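Local coordinates for peptide ABC transporter, peptide-binding protein (Thermus thermophilus, PDB 2D5W), which binds oligopeptides, here a pentapeptide, and probably hands them to an ABC transporter for uptake into the cell, at residues A334-G339 and Q422-E427; I407-T412 and T461-F466. All coordinates share one frame; numbering follows the deposited sequence.

Contact 1 (A334-G339 and Q422-E427); sequences ALNREG and QQFFAE
F425 sets its CG anti to its own carbonyl carbon (chi1 -72°), which brings the ring to L335, whereas F424, one residue earlier, sets CG anti to the backbone N (chi1 -175°) and meets N336. Two successive aromatic side chains of helix 416-431 thus grip the capped N-terminus of helix 337-345, a worked example of how a helix start packs against the flank of another helix. The joint relies on packing, since no hydrogen bond crosses it. L335 CD2 lies over one face of the F425 ring, the two side chains crossing at about a right angle; this methyl stands 4.0 Å from the ring centroid, displaced toward the rim, in a CH-pi contact. The same methyl comes within 3.7 Å of F425 CG. Farther out on this ring, CE2 approaches N336 N obliquely at 3.9 Å. R337 adds CG 4.3 Å from F425 CZ, while its guanidinium turns elsewhere, to the carbonyl oxygens of P546 and Y370. L547 touches L335, R337 and F425 alike, so strand 544-557 joins the cluster. F424 is used differently. Its edge meets N336 O, at the centre of an inverse gamma turn, with CE2 3.5 Å from that oxygen, and its CZ lies 4.2 Å from G339 C. N336 itself is the N-cap: its OD1 accepts G339 N at 3.0 Å, with an N-H...O angle of 144°, the donor sitting well above the carbonyl plane of the amide.

Contact 2 (I407-T412 and T461-F466); sequences IEYVTT and TGMFEF
The Y409 ring carries M463 CE over one face, 4.0 Å from its centroid, with SD farther off above that face in a Met-aromatic contact; E465 meets its edge with CB and OE1. The F464 ring holds V410 O at its edge and F466 CD2 over the centre of one face. These residues sit on two parallel strands, 401-410 and 463-469, neighbours in a mixed sheet, whose paired segments run 18° apart. M463 N donates to E408 O, V410 N to M463 O at 2.9 Å and E465 N to V410 O, the usual parallel ladder. I407 crosses M463 at about a right angle, CD1 3.6 Å from CG. At the loop end E408, extended with CG anti to the backbone N (chi1 -176°), takes T461 N on OE2 at 3.0 Å, while a water joins OE2 to G462 N and M463 O; N439 holds OE1. T411 OG1 donates to E465 O. Y409 OH donates a hydrogen bond to E465 OE1 at 2.7 Å, nearly along the C-O axis. Because E465 OE2 lies close to E304 OE1, the pair's proton affinity is probably raised, perhaps sharing a proton, while the Y409 bond would partly offset charge on OE1.

How the contacts relate
Contacts 1 and 2 lie with centres 14 Å apart, and their segments alternate along the chain: 334-339, 407-412, 422-427, 461-466. Strand 401-410 leads into helix 416-431, which returns to parallel strand 435-438, a beta-alpha-beta crossover; strand 463-469 pairs with strand 401-410 as well. Helix 416-431 links the two contacts, packing on the start of helix 337-345 and on strand 401-410. Where they touch, F425 CD1 is 3.6 Å from Y409 OH, and Q422 packs on Y409 and T411. F466, at the end of 461-466, packs on the backbone of the bound peptide, which places contact 2 beside the ligand site; contact 1 lies farther from the centre of the chain.

Contact 1 (A334-G339 and Q422-E427)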
loop_
_atom_site.group_PDB
_atom_site.type_symbol
_atom_site.label_atom_id
_atom_site.label_comp_id
_atom_site.label_asym_id
_atom_site.label_seq_id
_atom_site.Cartn_x
_atom_site.Cartn_y
_atom_site.Cartn_z
ATOM N N ALA A 334 -5.258 -26.013 7.482
ATOM C CA ALA A 334 -4.096 -26.765 7.018
ATOM C C ALA A 334 -2.812 -25.938 7.010
ATOM O O ALA A 334 -1.745 -26.455 6.692
ATOM C CB ALA A 334 -4.363 -27.328 5.629
ATOM N N LEU A 335 -2.918 -24.652 7.338
ATOM C CA LEU A 335 -1.748 -23.779 7.386
ATOM C C LEU A 335 -1.294 -23.690 8.838
ATOM O O LEU A 335 -2.003 -23.148 9.687
ATOM C CB LEU A 335 -2.091 -22.380 6.860
ATOM C CG LEU A 335 -2.677 -22.301 5.445
ATOM C CD1 LEU A 335 -2.748 -20.844 5.011
ATOM C CD2 LEU A 335 -1.819 -23.095 4.469
ATOM N N ASN A 336 -0.118 -24.234 9.135
ATOM C CA ASN A 336 0.383 -24.203 10.501
ATOM C C ASN A 336 1.021 -22.850 10.771
ATOM O O ASN A 336 2.243 -22.722 10.874
ATOM C CB ASN A 336 1.398 -25.322 10.724
ATOM C CG ASN A 336 1.779 -25.466 12.176
ATOM O OD1 ASN A 336 1.279 -24.737 13.036
ATOM N ND2 ASN A 336 2.665 -26.412 12.465
ATOM N N ARG A 337 0.170 -21.838 10.894
ATOM C CA ARG A 337 0.620 -20.473 11.121
ATOM C C ARG A 337 1.349 -20.281 12.443
ATOM O O ARG A 337 2.377 -19.604 12.496
ATOM C CB ARG A 337 -0.573 -19.518 11.025
ATOM C CG ARG A 337 -1.239 -19.524 9.654
ATOM C CD ARG A 337 -2.476 -18.650 9.639
ATOM N NE ARG A 337 -3.507 -19.179 10.526
ATOM C CZ ARG A 337 -4.494 -18.456 11.043
ATOM N NH1 ARG A 337 -5.384 -19.025 11.842
ATOM N NH2 ARG A 337 -4.591 -17.162 10.771
ATOM N N GLU A 338 0.831 -20.868 13.515
ATOM C CA GLU A 338 1.497 -20.722 14.799
ATOM C C GLU A 338 2.871 -21.387 14.751
ATOM O O GLU A 338 3.839 -20.857 15.292
ATOM C CB GLU A 338 0.657 -21.327 15.927
ATOM C CG GLU A 338 1.290 -21.161 17.304
ATOM C CD GLU A 338 1.475 -19.705 17.710
ATOM O OE1 GLU A 338 2.312 -19.441 18.599
ATOM O OE2 GLU A 338 0.782 -18.824 17.159
ATOM N N GLY A 339 2.960 -22.543 14.098
ATOM C CA GLY A 339 4.239 -23.220 13.993
ATOM C C GLY A 339 5.210 -22.386 13.177
ATOM O O GLY A 339 6.398 -22.305 13.490
ATOM N N GLN A 422 5.938 -20.766 1.436
ATOM C CA GLN A 422 5.226 -21.585 0.463
ATOM C C GLN A 422 5.580 -23.057 0.642
ATOM O O GLN A 422 4.699 -23.914 0.637
ATOM C CB GLN A 422 5.561 -21.143 -0.962
ATOM C CG GLN A 422 5.009 -19.779 -1.344
ATOM C CD GLN A 422 5.399 -19.381 -2.754
ATOM O OE1 GLN A 422 6.573 -19.437 -3.119
ATOM N NE2 GLN A 422 4.419 -18.977 -3.555
ATOM N N GLN A 423 6.871 -23.343 0.802
ATOM C CA GLN A 423 7.366 -24.708 0.988
ATOM C C GLN A 423 6.850 -25.325 2.280
ATOM O O GLN A 423 6.475 -26.501 2.328
ATOM C CB GLN A 423 8.897 -24.719 1.043
ATOM C CG GLN A 423 9.596 -24.478 -0.271
ATOM C CD GLN A 423 11.106 -24.517 -0.129
ATOM O OE1 GLN A 423 11.825 -24.587 -1.121
ATOM N NE2 GLN A 423 11.592 -24.452 1.111
ATOM N N PHE A 424 6.870 -24.525 3.336
ATOM C CA PHE A 424 6.426 -24.948 4.654
ATOM C C PHE A 424 4.952 -25.360 4.604
ATOM O O PHE A 424 4.581 -26.452 5.042
ATOM C CB PHE A 424 6.641 -23.789 5.631
ATOM C CG PHE A 424 6.328 -24.116 7.058
ATOM C CD1 PHE A 424 7.316 -24.603 7.909
ATOM C CD2 PHE A 424 5.050 -23.910 7.566
ATOM C CE1 PHE A 424 7.035 -24.875 9.247
ATOM C CE2 PHE A 424 4.758 -24.181 8.902
ATOM C CZ PHE A 424 5.752 -24.663 9.744
ATOM N N PHE A 425 4.110 -24.480 4.069
ATOM C CA PHE A 425 2.681 -24.765 3.966
ATOM C C PHE A 425 2.391 -25.904 2.986
ATOM O O PHE A 425 1.515 -26.734 3.232
ATOM C CB PHE A 425 1.920 -23.514 3.509
ATOM C CG PHE A 425 1.804 -22.434 4.559
ATOM C CD1 PHE A 425 1.568 -21.118 4.171
ATOM C CD2 PHE A 425 1.886 -22.723 5.922
ATOM C CE1 PHE A 425 1.415 -20.108 5.110
ATOM C CE2 PHE A 425 1.735 -21.707 6.873
ATOM C CZ PHE A 425 1.496 -20.399 6.462
ATOM N N ALA A 426 3.123 -25.942 1.877
ATOM C CA ALA A 426 2.915 -26.972 0.861
ATOM C C ALA A 426 3.064 -28.384 1.409
ATOM O O ALA A 426 2.345 -29.296 0.998
ATOM C CB ALA A 426 3.882 -26.763 -0.299
ATOM N N GLU A 427 3.997 -28.563 2.336
ATOM C CA GLU A 427 4.237 -29.876 2.918
ATOM C C GLU A 427 3.004 -30.385 3.661
ATOM O O GLU A 427 2.657 -31.562 3.568
ATOM C CB GLU A 427 5.440 -29.816 3.859
ATOM C CG GLU A 427 5.931 -31.177 4.318
ATOM C CD GLU A 427 7.275 -31.106 5.012
ATOM O OE1 GLU A 427 8.237 -30.612 4.386
ATOM O OE2 GLU A 427 7.372 -31.543 6.177
#

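Contact 2 (I407-T412 and T461-F466)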
loop_
_atom_site.group_PDB
_atom_site.type_symbol
_atom_site.label_atom_id
_atom_site.label_comp_id
_atom_site.label_asym_id
_atom_site.label_seq_id
_atom_site.Cartn_x
_atom_site.Cartn_y
_atom_site.Cartn_z
ATOM N N ILE A 407 -3.744 -25.982 -6.661
ATOM C CA ILE A 407 -4.041 -24.561 -6.604
ATOM C C ILE A 407 -2.811 -23.697 -6.846
ATOM O O ILE A 407 -1.722 -23.993 -6.355
ATOM C CB ILE A 407 -4.681 -24.233 -5.226
ATOM C CG1 ILE A 407 -5.190 -22.794 -5.194
ATOM C CG2 ILE A 407 -3.678 -24.493 -4.105
ATOM C CD1 ILE A 407 -6.033 -22.483 -3.974
ATOM N N GLU A 408 -2.988 -22.634 -7.623
ATOM C CA GLU A 408 -1.895 -21.718 -7.914
ATOM C C GLU A 408 -1.555 -20.956 -6.636
ATOM O O GLU A 408 -2.447 -20.590 -5.873
ATOM C CB GLU A 408 -2.304 -20.730 -9.012
ATOM C CG GLU A 408 -1.176 -19.799 -9.440
ATOM C CD GLU A 408 -1.606 -18.762 -10.464
ATOM O OE1 GLU A 408 -1.031 -18.748 -11.570
ATOM O OE2 GLU A 408 -2.509 -17.954 -10.163
ATOM N N TYR A 409 -0.267 -20.729 -6.399
ATOM C CA TYR A 409 0.187 -20.006 -5.210
ATOM C C TYR A 409 1.232 -19.004 -5.685
ATOM O O TYR A 409 2.372 -19.361 -6.004
ATOM C CB TYR A 409 0.774 -21.000 -4.203
ATOM C CG TYR A 409 1.015 -20.502 -2.788
ATOM C CD1 TYR A 409 1.243 -21.417 -1.762
ATOM C CD2 TYR A 409 1.069 -19.140 -2.475
ATOM C CE1 TYR A 409 1.519 -21.005 -0.466
ATOM C CE2 TYR A 409 1.351 -18.713 -1.166
ATOM C CZ TYR A 409 1.575 -19.658 -0.170
ATOM O OH TYR A 409 1.867 -19.285 1.125
ATOM N N VAL A 410 0.810 -17.748 -5.745
ATOM C CA VAL A 410 1.641 -16.649 -6.208
ATOM C C VAL A 410 2.179 -15.782 -5.084
ATOM O O VAL A 410 1.475 -15.494 -4.124
ATOM C CB VAL A 410 0.828 -15.699 -7.129
ATOM C CG1 VAL A 410 1.687 -14.524 -7.571
ATOM C CG2 VAL A 410 0.288 -16.460 -8.320
ATOM N N THR A 411 3.440 -15.387 -5.198
ATOM C CA THR A 411 4.010 -14.440 -4.255
ATOM C C THR A 411 5.179 -13.756 -4.946
ATOM O O THR A 411 5.473 -14.032 -6.114
ATOM C CB THR A 411 4.446 -15.074 -2.904
ATOM O OG1 THR A 411 4.597 -14.025 -1.936
ATOM C CG2 THR A 411 5.765 -15.828 -3.029
ATOM N N THR A 412 5.820 -12.841 -4.232
ATOM C CA THR A 412 6.947 -12.084 -4.756
ATOM C C THR A 412 8.225 -12.910 -4.811
ATOM O O THR A 412 8.796 -13.261 -3.771
ATOM C CB THR A 412 7.216 -10.846 -3.887
ATOM O OG1 THR A 412 7.366 -11.260 -2.523
ATOM C CG2 THR A 412 6.071 -9.850 -3.976
ATOM N N THR A 461 -5.406 -17.325 -10.385
ATOM C CA THR A 461 -6.561 -18.178 -10.121
ATOM C C THR A 461 -6.672 -18.923 -8.804
ATOM O O THR A 461 -7.541 -19.788 -8.660
ATOM C CB THR A 461 -6.657 -19.238 -11.220
ATOM O OG1 THR A 461 -5.464 -20.032 -11.199
ATOM C CG2 THR A 461 -6.793 -18.579 -12.590
ATOM N N GLY A 462 -5.808 -18.620 -7.850
ATOM C CA GLY A 462 -5.885 -19.328 -6.589
ATOM C C GLY A 462 -5.507 -18.472 -5.407
ATOM O O GLY A 462 -6.267 -17.597 -4.993
ATOM N N MET A 463 -4.320 -18.740 -4.874
ATOM C CA MET A 463 -3.771 -18.036 -3.723
ATOM C C MET A 463 -2.732 -17.008 -4.163
ATOM O O MET A 463 -1.953 -17.256 -5.080
ATOM C CB MET A 463 -3.113 -19.045 -2.781
ATOM C CG MET A 463 -4.071 -20.073 -2.193
ATOM S SD MET A 463 -3.242 -21.559 -1.541
ATOM C CE MET A 463 -2.418 -20.905 -0.097
ATOM N N PHE A 464 -2.721 -15.861 -3.490
ATOM C CA PHE A 464 -1.780 -14.787 -3.796
ATOM C C PHE A 464 -1.352 -14.203 -2.449
ATOM O O PHE A 464 -2.132 -13.520 -1.780
ATOM C CB PHE A 464 -2.484 -13.735 -4.667
ATOM C CG PHE A 464 -1.597 -12.608 -5.155
ATOM C CD1 PHE A 464 -2.153 -11.579 -5.909
ATOM C CD2 PHE A 464 -0.235 -12.557 -4.863
ATOM C CE1 PHE A 464 -1.377 -10.519 -6.367
ATOM C CE2 PHE A 464 0.552 -11.492 -5.320
ATOM C CZ PHE A 464 -0.022 -10.476 -6.069
ATOM N N GLU A 465 -0.122 -14.500 -2.040
ATOM C CA GLU A 465 0.386 -14.013 -0.764
ATOM C C GLU A 465 1.225 -12.755 -0.870
ATOM O O GLU A 465 2.141 -12.665 -1.687
ATOM C CB GLU A 465 1.240 -15.068 -0.048
ATOM C CG GLU A 465 1.782 -14.534 1.289
ATOM C CD GLU A 465 2.644 -15.514 2.067
ATOM O OE1 GLU A 465 2.590 -16.732 1.793
ATOM O OE2 GLU A 465 3.371 -15.057 2.978
ATOM N N PHE A 466 0.899 -11.786 -0.027
ATOM C CA PHE A 466 1.643 -10.539 0.056
ATOM C C PHE A 466 1.144 -9.820 1.300
ATOM O O PHE A 466 0.400 -10.395 2.101
ATOM C CB PHE A 466 1.475 -9.685 -1.220
ATOM C CG PHE A 466 0.075 -9.184 -1.466
ATOM C CD1 PHE A 466 -0.296 -7.893 -1.093
ATOM C CD2 PHE A 466 -0.868 -9.993 -2.097
ATOM C CE1 PHE A 466 -1.583 -7.417 -1.347
ATOM C CE2 PHE A 466 -2.161 -9.525 -2.354
ATOM C CZ PHE A 466 -2.516 -8.233 -1.977
HETATM O O HOH W 1 -3.279 -17.312 -7.662
HETATM O O HOH W 2 -5.561 -22.065 -8.984
#